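Local coordinates for protein Cys-Gly metallodipeptidase DUG1 (Saccharomyces cerevisiae, PDB 4G1P) that hydrolyses the dipeptide Cys-Gly as a zinc-dependent M20 metallopeptidase and serves as the catalytic subunit of the glutathione-degrading complex, at residues V135-G140 against M170-S175; C166-G169 against G174-K177; L80-L85 against G101-Q106; I29-S34 against S40-K45. All coordinates share one frame; numbering follows the deposited sequence.

How the interactions relate
Interactions 1 to 3 are buried in the catalytic part of the chain, and interaction 4 is only partly so. Interaction 1 is the metal centre itself, where two carboxylates are joined by a zinc ion instead of a direct bond. Interactions 2 and 3 work on the same sheet, through strands 162-168, 83-88 and 96-102; each has one side-chain hydrogen bond across the contact, given by a serine in the first and a tyrosine in the second. Interaction 4 buries the largest area and is mostly aliphatic, a loop laid on helix 39-55. It reaches the active-site segments through Ser-33, bonded to Asp-104 and Ser-173, and Lys-45, bonded to Tyr-103 and Thr-139.

Interaction 1: V135-G140 against M170-S175; sequences VTDDTG and MEESGS. With ZN (zinc ion), chain B; GLY (glycine), chain D.
Asp-137 and Glu-172 meet in the dinuclear zinc centre of the active site, as ligands of one zinc ion. Asp-137 OD2 lies 2.0 Å from the zinc and Glu-172 OE2 2.1 Å from it. Glu-172 OE1 binds at a longer 2.6 Å from the zinc, making that carboxylate a lopsided two-oxygen ligand. The carboxylates arrive from opposite directions with their planes 57° apart. Asp-137 OD2 and Glu-172 OE2 are 3.1 Å from each other, an approach that the metal's positive charge probably makes tolerable. Asp-137 points CG away from its backbone N (chi1 180°), which carries the carboxylate out to the ion. His-450 adds a further ligand, and Gln-106 NE2 donates to Glu-172 OE1. This is the M20 arrangement, in which one aspartate bridges two metals: Asp-137 also belongs to the site of a second zinc, with Asp-200. The peptide bond between Asp-137 and Asp-138 is cis, bending the chain right after the zinc ligand, where Asp-138 OD2 accepts from His-102 N. A water ties the segments together beside the metal, donating to the carbonyl O of Asp-137 and, at 2.8 Å, to Glu-172 OE2. The bound glycine adds its own ligand to the zinc, with its N 2.6 Å from the metal. Glu-171, the proton acceptor by similarity, bends at chi2 (-94°) and brings OE2 to 3.1 Å from the glycine O, a close approach to which no hydrogen bond is assigned. Putting alanine at Glu-171 would take away this carboxylate and probably leave that side of the glycine without its acid, the presumed proton acceptor.

Interaction 2: C166-G169 against G174-K177; sequences CFEG and GSLK
Glu-168 and Ser-175 carry this contact, which ties the end of strand 162-168, in the mixed six-stranded sheet, to the loop that leads on to helix 178-185. Ser-175 OG donates to Glu-168 OE2 at 2.7 Å, coming in on the syn lone pair, the side of the other carboxylate oxygen. The glutamate puts CG between its backbone N and its carbonyl carbon (chi1 70°), and the extended chain beyond CG delivers the carboxylate to the loop. On the serine, OG sits beside its own backbone N, and Glu-168 OE1 faces Ser-175 CA. Tyr-100 OH is a second hydrogen-bond partner of Glu-168 OE2, and Met-170 N makes a weak bond to OE1; together these should limit rotation of this buried acid. Its side chain comes, at the nearest atoms, within about 4 Å of those of His-102 and Glu-171, by similarity a zinc ligand and the proton acceptor, which places the contact directly behind the active site. The strand itself is held on the sheet by backbone bonds from Glu-168 to Gly-101 and Tyr-103. In the loop, Gly-174 has a positive phi (85°), a conformation where a side chain would collide with the preceding carbonyl, and glycine suits it. Further along, a water bridges the segments, donating to Glu-168 OE1 at 2.7 Å and to the carbonyl O of Leu-176 at 3.1 Å.

Interaction 3: L80-L85 against G101-Q106; sequences LPPVIL and GHYDVQ
Tyr-103 holds CG between its backbone N and its carbonyl carbon (chi1 61°), which swings the ring across to Pro-81, Pro-82 and Ile-84; Ile-84 in turn keeps CG1 beside its own N (chi1 -57°) and reaches the ring with CD1. At the far end of the phenol, Tyr-103 OH donates to the carbonyl O of Pro-82 at 2.5 Å. The hydroxyl lies in the carbonyl plane on a lone pair, and the acceptor sits at the edge of the ring, in its plane. This bond therefore fixes the direction in which the phenol points and satisfies the hydroxyl in a buried place. The two proline rings close round the Tyr-103 hydroxyl: Pro-81 CB is 3.4 Å from Tyr-103 OH and Pro-82 CD is 3.2 Å from it, the Pro-82 ring crossing the tyrosine at about a right angle. Lower on the ring, Ile-84 CD1 packs 3.7 Å from Tyr-103 CE2. Ala-46 and Ile-49 of helix 39-55 also touch the tyrosine, so the ring joins the helix to the beginning of strand 83-88. Both chain neighbours of Tyr-103 probably serve the active site. His-102 ND1 donates to the carbonyl O of Asp-104 at 3.1 Å; this oxygen lies in the imidazole plane, though the donor stands above the carbonyl plane. Asp-104 OD1 and OD2 take the backbone N-H groups of Glu-171 and Glu-172. His-102 and Asp-104, by similarity a zinc ligand and an active-site residue, form the His-x-Asp motif of M20 peptidases.

Interaction 4: I29-S34 against S40-K45; sequences IPAVSS and SKVFDK
Ile-29 lays its CG2 methyl on the backbone of helix 39-55, against the helix bond between Lys-41 O and Lys-45 N and 3.8 Å from Lys-45 N. That branch is anti to the isoleucine's own N, while CG1 stays beside N (chi1 -47°) and leads CD1 toward Asp-44 O. Replacing Ile-29 by alanine removes CG2 and the CG1-CD1 arm and would probably leave a gap over the helix turn from Lys-41 to Lys-45. Next along, Pro-30 CG rests 3.8 Å from Lys-41 CG, and the lysine bends at chi2, sending NZ off past the loop. Pro-30 and Ala-31 are the centres of two successive inverse gamma turns, which keep the loop after helix 16-28 compact where it lies on helix 39-55. Here Val-42 turns CG2 under the loop, 3.5 Å from Ala-31 CA, and Ala-31 CB fits 3.7 Å from Lys-45 CB. Lys-45 bends at chi2 (79°) and again at chi4, curling its amine round to a water that it shares with the carbonyl O of Ile-29. The amine also donates to Tyr-103 O and Thr-139 OG1. Ser-33 OG bonds to Ser-173 OG and to Asp-104 OD2.

Interaction 1: V135-G140 against M170-S175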
loop_
_atom_site.group_PDB
_atom_site.type_symbol
_atom_site.label_atom_id
_atom_site.label_comp_id
_atom_site.label_asym_id
_atom_site.label_seq_id
_atom_site.Cartn_x
_atom_site.Cartn_y
_atom_site.Cartn_z
ATOM N N VAL A 135 -14.038 9.206 -18.230
ATOM C CA VAL A 135 -14.758 10.105 -19.118
ATOM C C VAL A 135 -13.853 10.708 -20.201
ATOM O O VAL A 135 -14.288 10.913 -21.327
ATOM C CB VAL A 135 -15.576 11.175 -18.358
ATOM C CG1 VAL A 135 -14.687 12.280 -17.818
ATOM C CG2 VAL A 135 -16.641 11.740 -19.276
ATOM N N THR A 136 -12.585 10.948 -19.874
ATOM C CA THR A 136 -11.616 11.355 -20.890
ATOM C C THR A 136 -10.699 10.202 -21.322
ATOM O O THR A 136 -10.185 10.197 -22.432
ATOM C CB THR A 136 -10.761 12.566 -20.440
ATOM O OG1 THR A 136 -10.235 13.231 -21.589
ATOM C CG2 THR A 136 -9.596 12.131 -19.573
ATOM N N ASP A 137 -10.509 9.218 -20.453
ATOM C CA ASP A 137 -9.557 8.151 -20.706
ATOM C C ASP A 137 -10.237 6.827 -20.405
ATOM O O ASP A 137 -10.088 6.305 -19.295
ATOM C CB ASP A 137 -8.330 8.356 -19.803
ATOM C CG ASP A 137 -7.262 7.282 -19.977
ATOM O OD1 ASP A 137 -7.332 6.496 -20.938
ATOM O OD2 ASP A 137 -6.329 7.232 -19.144
ATOM N N ASP A 138 -10.967 6.262 -21.370
ATOM C CA ASP A 138 -11.018 6.706 -22.762
ATOM C C ASP A 138 -12.457 6.584 -23.281
ATOM O O ASP A 138 -12.691 6.532 -24.483
ATOM C CB ASP A 138 -10.097 5.804 -23.607
ATOM C CG ASP A 138 -9.951 6.268 -25.075
ATOM O OD1 ASP A 138 -9.798 7.487 -25.338
ATOM O OD2 ASP A 138 -9.980 5.400 -25.968
ATOM N N THR A 139 -13.422 6.535 -22.369
ATOM C CA THR A 139 -14.802 6.213 -22.750
ATOM C C THR A 139 -15.549 7.356 -23.488
ATOM O O THR A 139 -16.301 7.111 -24.430
ATOM C CB THR A 139 -15.597 5.692 -21.529
ATOM O OG1 THR A 139 -14.930 4.541 -21.005
ATOM C CG2 THR A 139 -16.994 5.299 -21.911
ATOM N N GLY A 140 -15.325 8.596 -23.068
ATOM C CA GLY A 140 -15.843 9.731 -23.805
ATOM C C GLY A 140 -15.429 9.741 -25.275
ATOM O O GLY A 140 -16.289 9.743 -26.166
ATOM N N MET A 170 -8.198 -3.814 -22.300
ATOM C CA MET A 170 -7.026 -4.101 -21.487
ATOM C C MET A 170 -5.984 -2.996 -21.591
ATOM O O MET A 170 -4.820 -3.209 -21.253
ATOM C CB MET A 170 -6.392 -5.442 -21.885
ATOM C CG MET A 170 -7.085 -6.681 -21.320
ATOM S SD MET A 170 -7.050 -6.774 -19.518
ATOM C CE MET A 170 -5.409 -7.392 -19.213
ATOM N N GLU A 171 -6.385 -1.815 -22.053
ATOM C CA GLU A 171 -5.398 -0.757 -22.281
ATOM C C GLU A 171 -4.720 -0.317 -20.989
ATOM O O GLU A 171 -3.526 -0.041 -20.978
ATOM C CB GLU A 171 -6.012 0.443 -22.995
ATOM C CG GLU A 171 -5.018 1.308 -23.758
ATOM C CD GLU A 171 -4.493 2.504 -22.956
ATOM O OE1 GLU A 171 -4.824 2.631 -21.753
ATOM O OE2 GLU A 171 -3.739 3.321 -23.543
ATOM N N GLU A 172 -5.480 -0.277 -19.901
ATOM C CA GLU A 172 -4.929 0.146 -18.619
ATOM C C GLU A 172 -4.188 -1.003 -17.927
ATOM O O GLU A 172 -3.727 -0.861 -16.795
ATOM C CB GLU A 172 -6.035 0.706 -17.706
ATOM C CG GLU A 172 -6.868 1.830 -18.313
ATOM C CD GLU A 172 -6.118 3.160 -18.372
ATOM O OE1 GLU A 172 -4.947 3.213 -17.941
ATOM O OE2 GLU A 172 -6.699 4.155 -18.854
ATOM N N SER A 173 -4.072 -2.127 -18.623
ATOM C CA SER A 173 -3.451 -3.326 -18.081
ATOM C C SER A 173 -2.536 -3.996 -19.116
ATOM O O SER A 173 -2.538 -5.224 -19.275
ATOM C CB SER A 173 -4.527 -4.309 -17.606
ATOM O OG SER A 173 -5.422 -3.696 -16.691
ATOM N N GLY A 174 -1.767 -3.178 -19.833
ATOM C CA GLY A 174 -0.774 -3.681 -20.768
ATOM C C GLY A 174 -1.238 -4.019 -22.175
ATOM O O GLY A 174 -0.428 -4.469 -22.979
ATOM N N SER A 175 -2.518 -3.812 -22.482
ATOM C CA SER A 175 -3.064 -4.131 -23.809
ATOM C C SER A 175 -2.715 -5.548 -24.233
ATOM O O SER A 175 -2.340 -5.784 -25.376
ATOM C CB SER A 175 -2.564 -3.146 -24.869
ATOM O OG SER A 175 -3.013 -1.827 -24.596
HETATM ZN ZN ZN B . -5.188 5.566 -19.039
HETATM N N GLY D . -3.107 6.623 -20.161
HETATM C CA GLY D . -3.420 5.271 -20.581
HETATM C C GLY D . -2.110 4.532 -20.536
HETATM O O GLY D . -1.507 4.244 -21.565
HETATM O O HOH W 1 -8.706 5.291 -17.343
#

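Interaction 2: C166-G169 against G174-K177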
loop_
_atom_site.group_PDB
_atom_site.type_symbol
_atom_site.label_atom_id
_atom_site.label_comp_id
_atom_site.label_asym_id
_atom_site.label_seq_id
_atom_site.Cartn_x
_atom_site.Cartn_y
_atom_site.Cartn_z
ATOM N N CYS A 166 -11.977 -0.934 -33.564
ATOM C CA CYS A 166 -11.155 -1.862 -32.806
ATOM C C CYS A 166 -11.018 -1.351 -31.355
ATOM O O CYS A 166 -10.102 -0.603 -31.025
ATOM C CB CYS A 166 -9.791 -2.039 -33.484
ATOM S SG CYS A 166 -8.677 -3.179 -32.615
ATOM N N PHE A 167 -11.958 -1.744 -30.504
ATOM C CA PHE A 167 -12.037 -1.256 -29.124
ATOM C C PHE A 167 -11.629 -2.351 -28.130
ATOM O O PHE A 167 -12.297 -3.382 -28.025
ATOM C CB PHE A 167 -13.467 -0.791 -28.818
ATOM C CG PHE A 167 -13.928 0.396 -29.642
ATOM C CD1 PHE A 167 -13.022 1.326 -30.133
ATOM C CD2 PHE A 167 -15.287 0.591 -29.905
ATOM C CE1 PHE A 167 -13.458 2.432 -30.888
ATOM C CE2 PHE A 167 -15.738 1.695 -30.658
ATOM C CZ PHE A 167 -14.822 2.619 -31.143
ATOM N N GLU A 168 -10.533 -2.145 -27.407
ATOM C CA GLU A 168 -10.068 -3.163 -26.460
ATOM C C GLU A 168 -10.449 -2.773 -25.046
ATOM O O GLU A 168 -10.895 -1.647 -24.811
ATOM C CB GLU A 168 -8.548 -3.371 -26.539
ATOM C CG GLU A 168 -7.735 -2.193 -25.994
ATOM C CD GLU A 168 -6.339 -2.584 -25.539
ATOM O OE1 GLU A 168 -6.176 -3.680 -24.970
ATOM O OE2 GLU A 168 -5.401 -1.792 -25.748
ATOM N N GLY A 169 -10.258 -3.705 -24.112
ATOM C CA GLY A 169 -10.565 -3.480 -22.709
ATOM C C GLY A 169 -9.422 -3.882 -21.785
ATOM O O GLY A 169 -9.638 -4.242 -20.622
ATOM N N GLY A 174 -1.767 -3.178 -19.833
ATOM C CA GLY A 174 -0.774 -3.681 -20.768
ATOM C C GLY A 174 -1.238 -4.019 -22.175
ATOM O O GLY A 174 -0.428 -4.469 -22.979
ATOM N N SER A 175 -2.518 -3.812 -22.482
ATOM C CA SER A 175 -3.064 -4.131 -23.809
ATOM C C SER A 175 -2.715 -5.548 -24.233
ATOM O O SER A 175 -2.340 -5.784 -25.376
ATOM C CB SER A 175 -2.564 -3.146 -24.869
ATOM O OG SER A 175 -3.013 -1.827 -24.596
ATOM N N LEU A 176 -2.840 -6.477 -23.295
ATOM C CA LEU A 176 -2.427 -7.863 -23.490
ATOM C C LEU A 176 -3.044 -8.516 -24.714
ATOM O O LEU A 176 -4.257 -8.468 -24.902
ATOM C CB LEU A 176 -2.766 -8.704 -22.246
ATOM C CG LEU A 176 -2.103 -8.259 -20.940
ATOM C CD1 LEU A 176 -2.357 -9.223 -19.766
ATOM C CD2 LEU A 176 -0.634 -8.049 -21.154
ATOM N N LYS A 177 -2.187 -9.127 -25.532
ATOM C CA LYS A 177 -2.596 -9.994 -26.642
ATOM C C LYS A 177 -3.172 -9.252 -27.858
ATOM O O LYS A 177 -3.397 -9.857 -28.903
ATOM C CB LYS A 177 -3.568 -11.080 -26.152
ATOM C CG LYS A 177 -3.054 -11.883 -24.979
ATOM C CD LYS A 177 -2.243 -13.077 -25.431
ATOM C CE LYS A 177 -3.137 -14.154 -26.024
ATOM N NZ LYS A 177 -2.354 -15.211 -26.732
HETATM O O HOH W 2 -6.435 -6.342 -25.196
#

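Interaction 3: L80-L85 against G101-Q106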
loop_
_atom_site.group_PDB
_atom_site.type_symbol
_atom_site.label_atom_id
_atom_site.label_comp_id
_atom_site.label_asym_id
_atom_site.label_seq_id
_atom_site.Cartn_x
_atom_site.Cartn_y
_atom_site.Cartn_z
ATOM N N LEU A 80 -9.864 -12.774 -20.897
ATOM C CA LEU A 80 -9.571 -11.365 -21.145
ATOM C C LEU A 80 -10.819 -10.661 -21.665
ATOM O O LEU A 80 -11.671 -11.306 -22.273
ATOM C CB LEU A 80 -8.436 -11.229 -22.170
ATOM C CG LEU A 80 -7.047 -11.651 -21.685
ATOM C CD1 LEU A 80 -6.182 -12.080 -22.851
ATOM C CD2 LEU A 80 -6.371 -10.541 -20.892
ATOM N N PRO A 81 -10.932 -9.338 -21.424
ATOM C CA PRO A 81 -11.977 -8.506 -22.043
ATOM C C PRO A 81 -11.891 -8.647 -23.546
ATOM O O PRO A 81 -10.785 -8.644 -24.067
ATOM C CB PRO A 81 -11.567 -7.085 -21.663
ATOM C CG PRO A 81 -10.729 -7.227 -20.458
ATOM C CD PRO A 81 -10.040 -8.553 -20.551
ATOM N N PRO A 82 -13.033 -8.785 -24.233
ATOM C CA PRO A 82 -13.071 -8.981 -25.689
ATOM C C PRO A 82 -12.657 -7.728 -26.458
ATOM O O PRO A 82 -12.962 -6.638 -25.993
ATOM C CB PRO A 82 -14.553 -9.268 -25.952
ATOM C CG PRO A 82 -15.260 -8.603 -24.839
ATOM C CD PRO A 82 -14.380 -8.769 -23.647
ATOM N N VAL A 83 -11.970 -7.866 -27.588
ATOM C CA VAL A 83 -11.701 -6.699 -28.420
ATOM C C VAL A 83 -12.892 -6.582 -29.328
ATOM O O VAL A 83 -13.386 -7.598 -29.818
ATOM C CB VAL A 83 -10.426 -6.818 -29.277
ATOM C CG1 VAL A 83 -10.290 -5.602 -30.163
ATOM C CG2 VAL A 83 -9.213 -6.918 -28.402
ATOM N N ILE A 84 -13.374 -5.360 -29.528
ATOM C CA ILE A 84 -14.632 -5.159 -30.229
ATOM C C ILE A 84 -14.391 -4.665 -31.636
ATOM O O ILE A 84 -13.932 -3.554 -31.830
ATOM C CB ILE A 84 -15.514 -4.132 -29.518
ATOM C CG1 ILE A 84 -15.787 -4.557 -28.070
ATOM C CG2 ILE A 84 -16.809 -3.963 -30.281
ATOM C CD1 ILE A 84 -16.553 -3.525 -27.264
ATOM N N LEU A 85 -14.688 -5.503 -32.615
ATOM C CA LEU A 85 -14.519 -5.114 -34.004
ATOM C C LEU A 85 -15.878 -4.896 -34.650
ATOM O O LEU A 85 -16.788 -5.706 -34.485
ATOM C CB LEU A 85 -13.750 -6.186 -34.786
ATOM C CG LEU A 85 -12.433 -6.744 -34.239
ATOM C CD1 LEU A 85 -11.849 -7.639 -35.299
ATOM C CD2 LEU A 85 -11.439 -5.657 -33.853
ATOM N N GLY A 101 -9.830 2.619 -29.693
ATOM C CA GLY A 101 -9.945 3.219 -28.376
ATOM C C GLY A 101 -10.038 2.119 -27.332
ATOM O O GLY A 101 -9.887 0.933 -27.642
ATOM N N HIS A 102 -10.293 2.485 -26.087
ATOM C CA HIS A 102 -10.371 1.462 -25.064
ATOM C C HIS A 102 -11.449 1.729 -24.042
ATOM O O HIS A 102 -11.655 2.868 -23.606
ATOM C CB HIS A 102 -9.012 1.234 -24.394
ATOM C CG HIS A 102 -8.533 2.371 -23.542
ATOM N ND1 HIS A 102 -8.854 2.489 -22.205
ATOM C CD2 HIS A 102 -7.705 3.409 -23.823
ATOM C CE1 HIS A 102 -8.268 3.567 -21.710
ATOM N NE2 HIS A 102 -7.562 4.140 -22.670
ATOM N N TYR A 103 -12.132 0.660 -23.657
ATOM C CA TYR A 103 -13.286 0.791 -22.787
ATOM C C TYR A 103 -13.047 0.425 -21.325
ATOM O O TYR A 103 -13.947 0.595 -20.506
ATOM C CB TYR A 103 -14.459 0.010 -23.346
ATOM C CG TYR A 103 -14.244 -1.475 -23.481
ATOM C CD1 TYR A 103 -14.366 -2.318 -22.379
ATOM C CD2 TYR A 103 -13.970 -2.055 -24.726
ATOM C CE1 TYR A 103 -14.191 -3.695 -22.498
ATOM C CE2 TYR A 103 -13.802 -3.427 -24.853
ATOM C CZ TYR A 103 -13.917 -4.243 -23.728
ATOM O OH TYR A 103 -13.759 -5.604 -23.833
ATOM N N ASP A 104 -11.863 -0.088 -20.996
ATOM C CA ASP A 104 -11.513 -0.332 -19.603
ATOM C C ASP A 104 -10.995 0.974 -19.051
ATOM O O ASP A 104 -10.737 1.899 -19.819
ATOM C CB ASP A 104 -10.466 -1.439 -19.444
ATOM C CG ASP A 104 -9.152 -1.117 -20.148
ATOM O OD1 ASP A 104 -9.160 -0.869 -21.376
ATOM O OD2 ASP A 104 -8.099 -1.119 -19.474
ATOM N N VAL A 105 -10.856 1.045 -17.725
ATOM C CA VAL A 105 -10.541 2.290 -17.019
ATOM C C VAL A 105 -9.705 2.039 -15.771
ATOM O O VAL A 105 -9.746 0.959 -15.197
ATOM C CB VAL A 105 -11.835 3.022 -16.566
ATOM C CG1 VAL A 105 -12.655 3.498 -17.761
ATOM C CG2 VAL A 105 -12.683 2.125 -15.664
ATOM N N GLN A 106 -8.961 3.055 -15.350
ATOM C CA GLN A 106 -8.211 3.016 -14.095
ATOM C C GLN A 106 -9.124 2.806 -12.882
ATOM O O GLN A 106 -10.282 3.190 -12.908
ATOM C CB GLN A 106 -7.423 4.315 -13.928
ATOM C CG GLN A 106 -6.229 4.444 -14.854
ATOM C CD GLN A 106 -5.080 3.553 -14.435
ATOM O OE1 GLN A 106 -4.676 3.565 -13.276
ATOM N NE2 GLN A 106 -4.554 2.763 -15.372
#

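Interaction 4: I29-S34 against S40-K45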
loop_
_atom_site.group_PDB
_atom_site.type_symbol
_atom_site.label_atom_id
_atom_site.label_comp_id
_atom_site.label_asym_id
_atom_site.label_seq_id
_atom_site.Cartn_x
_atom_site.Cartn_y
_atom_site.Cartn_z
ATOM N N ILE A 29 -20.780 1.526 -15.612
ATOM C CA ILE A 29 -20.240 0.184 -15.526
ATOM C C ILE A 29 -18.740 0.286 -15.283
ATOM O O ILE A 29 -17.993 0.704 -16.166
ATOM C CB ILE A 29 -20.492 -0.580 -16.810
ATOM C CG1 ILE A 29 -21.945 -0.407 -17.242
ATOM C CG2 ILE A 29 -20.125 -2.030 -16.631
ATOM C CD1 ILE A 29 -22.222 -0.929 -18.629
ATOM N N PRO A 30 -18.290 -0.083 -14.079
ATOM C CA PRO A 30 -16.885 0.116 -13.717
ATOM C C PRO A 30 -15.942 -0.934 -14.309
ATOM O O PRO A 30 -15.447 -1.782 -13.579
ATOM C CB PRO A 30 -16.908 0.005 -12.192
ATOM C CG PRO A 30 -18.050 -0.893 -11.908
ATOM C CD PRO A 30 -19.080 -0.628 -12.961
ATOM N N ALA A 31 -15.691 -0.852 -15.612
ATOM C CA ALA A 31 -14.777 -1.755 -16.312
ATOM C C ALA A 31 -13.318 -1.557 -15.890
ATOM O O ALA A 31 -12.480 -1.143 -16.696
ATOM C CB ALA A 31 -14.901 -1.533 -17.812
ATOM N N VAL A 32 -13.014 -1.832 -14.631
ATOM C CA VAL A 32 -11.651 -1.720 -14.150
ATOM C C VAL A 32 -10.895 -3.011 -14.469
ATOM O O VAL A 32 -11.023 -4.010 -13.767
ATOM C CB VAL A 32 -11.646 -1.472 -12.651
ATOM C CG1 VAL A 32 -10.209 -1.326 -12.128
ATOM C CG2 VAL A 32 -12.495 -0.252 -12.325
ATOM N N SER A 33 -10.119 -2.989 -15.547
ATOM C CA SER A 33 -9.449 -4.191 -16.038
ATOM C C SER A 33 -8.363 -4.726 -15.089
ATOM O O SER A 33 -7.961 -5.877 -15.187
ATOM C CB SER A 33 -8.840 -3.932 -17.411
ATOM O OG SER A 33 -7.834 -2.935 -17.327
ATOM N N SER A 34 -7.880 -3.893 -14.183
ATOM C CA SER A 34 -6.799 -4.305 -13.314
ATOM C C SER A 34 -7.355 -5.015 -12.096
ATOM O O SER A 34 -6.597 -5.559 -11.309
ATOM C CB SER A 34 -6.008 -3.092 -12.848
ATOM O OG SER A 34 -6.828 -2.238 -12.054
ATOM N N SER A 40 -16.137 -9.006 -14.470
ATOM C CA SER A 40 -17.490 -9.166 -14.995
ATOM C C SER A 40 -18.075 -7.829 -15.438
ATOM O O SER A 40 -18.791 -7.755 -16.430
ATOM C CB SER A 40 -18.405 -9.835 -13.969
ATOM O OG SER A 40 -18.807 -8.918 -12.983
ATOM N N LYS A 41 -17.754 -6.771 -14.704
ATOM C CA LYS A 41 -18.141 -5.424 -15.110
ATOM C C LYS A 41 -17.536 -5.075 -16.459
ATOM O O LYS A 41 -18.207 -4.502 -17.324
ATOM C CB LYS A 41 -17.708 -4.404 -14.060
ATOM C CG LYS A 41 -18.403 -4.597 -12.730
ATOM C CD LYS A 41 -19.909 -4.682 -12.925
ATOM C CE LYS A 41 -20.645 -4.807 -11.593
ATOM N NZ LYS A 41 -22.107 -5.080 -11.789
ATOM N N VAL A 42 -16.270 -5.439 -16.641
ATOM C CA VAL A 42 -15.606 -5.167 -17.905
ATOM C C VAL A 42 -16.357 -5.821 -19.051
ATOM O O VAL A 42 -16.528 -5.209 -20.104
ATOM C CB VAL A 42 -14.119 -5.591 -17.917
ATOM C CG1 VAL A 42 -13.461 -5.104 -19.185
ATOM C CG2 VAL A 42 -13.411 -5.004 -16.735
ATOM N N PHE A 43 -16.838 -7.043 -18.844
ATOM C CA PHE A 43 -17.606 -7.713 -19.891
ATOM C C PHE A 43 -18.918 -6.989 -20.166
ATOM O O PHE A 43 -19.327 -6.866 -21.329
ATOM C CB PHE A 43 -17.882 -9.170 -19.538
ATOM C CG PHE A 43 -16.641 -9.982 -19.300
ATOM C CD1 PHE A 43 -15.485 -9.740 -20.034
ATOM C CD2 PHE A 43 -16.626 -10.985 -18.331
ATOM C CE1 PHE A 43 -14.343 -10.494 -19.816
ATOM C CE2 PHE A 43 -15.487 -11.742 -18.099
ATOM C CZ PHE A 43 -14.344 -11.502 -18.839
ATOM N N ASP A 44 -19.570 -6.495 -19.114
ATOM C CA ASP A 44 -20.838 -5.783 -19.289
ATOM C C ASP A 44 -20.626 -4.510 -20.087
ATOM O O ASP A 44 -21.475 -4.120 -20.886
ATOM C CB ASP A 44 -21.472 -5.410 -17.953
ATOM C CG ASP A 44 -21.863 -6.617 -17.128
ATOM O OD1 ASP A 44 -21.924 -7.728 -17.684
ATOM O OD2 ASP A 44 -22.114 -6.443 -15.920
ATOM N N LYS A 45 -19.486 -3.867 -19.843
ATOM C CA LYS A 45 -19.111 -2.658 -20.548
ATOM C C LYS A 45 -18.967 -2.972 -22.032
ATOM O O LYS A 45 -19.521 -2.271 -22.872
ATOM C CB LYS A 45 -17.811 -2.111 -19.961
ATOM C CG LYS A 45 -17.281 -0.834 -20.583
ATOM C CD LYS A 45 -18.001 0.381 -20.071
ATOM C CE LYS A 45 -17.444 1.669 -20.677
ATOM N NZ LYS A 45 -16.256 2.191 -19.968
HETATM O O HOH W 3 -16.275 2.310 -17.202
#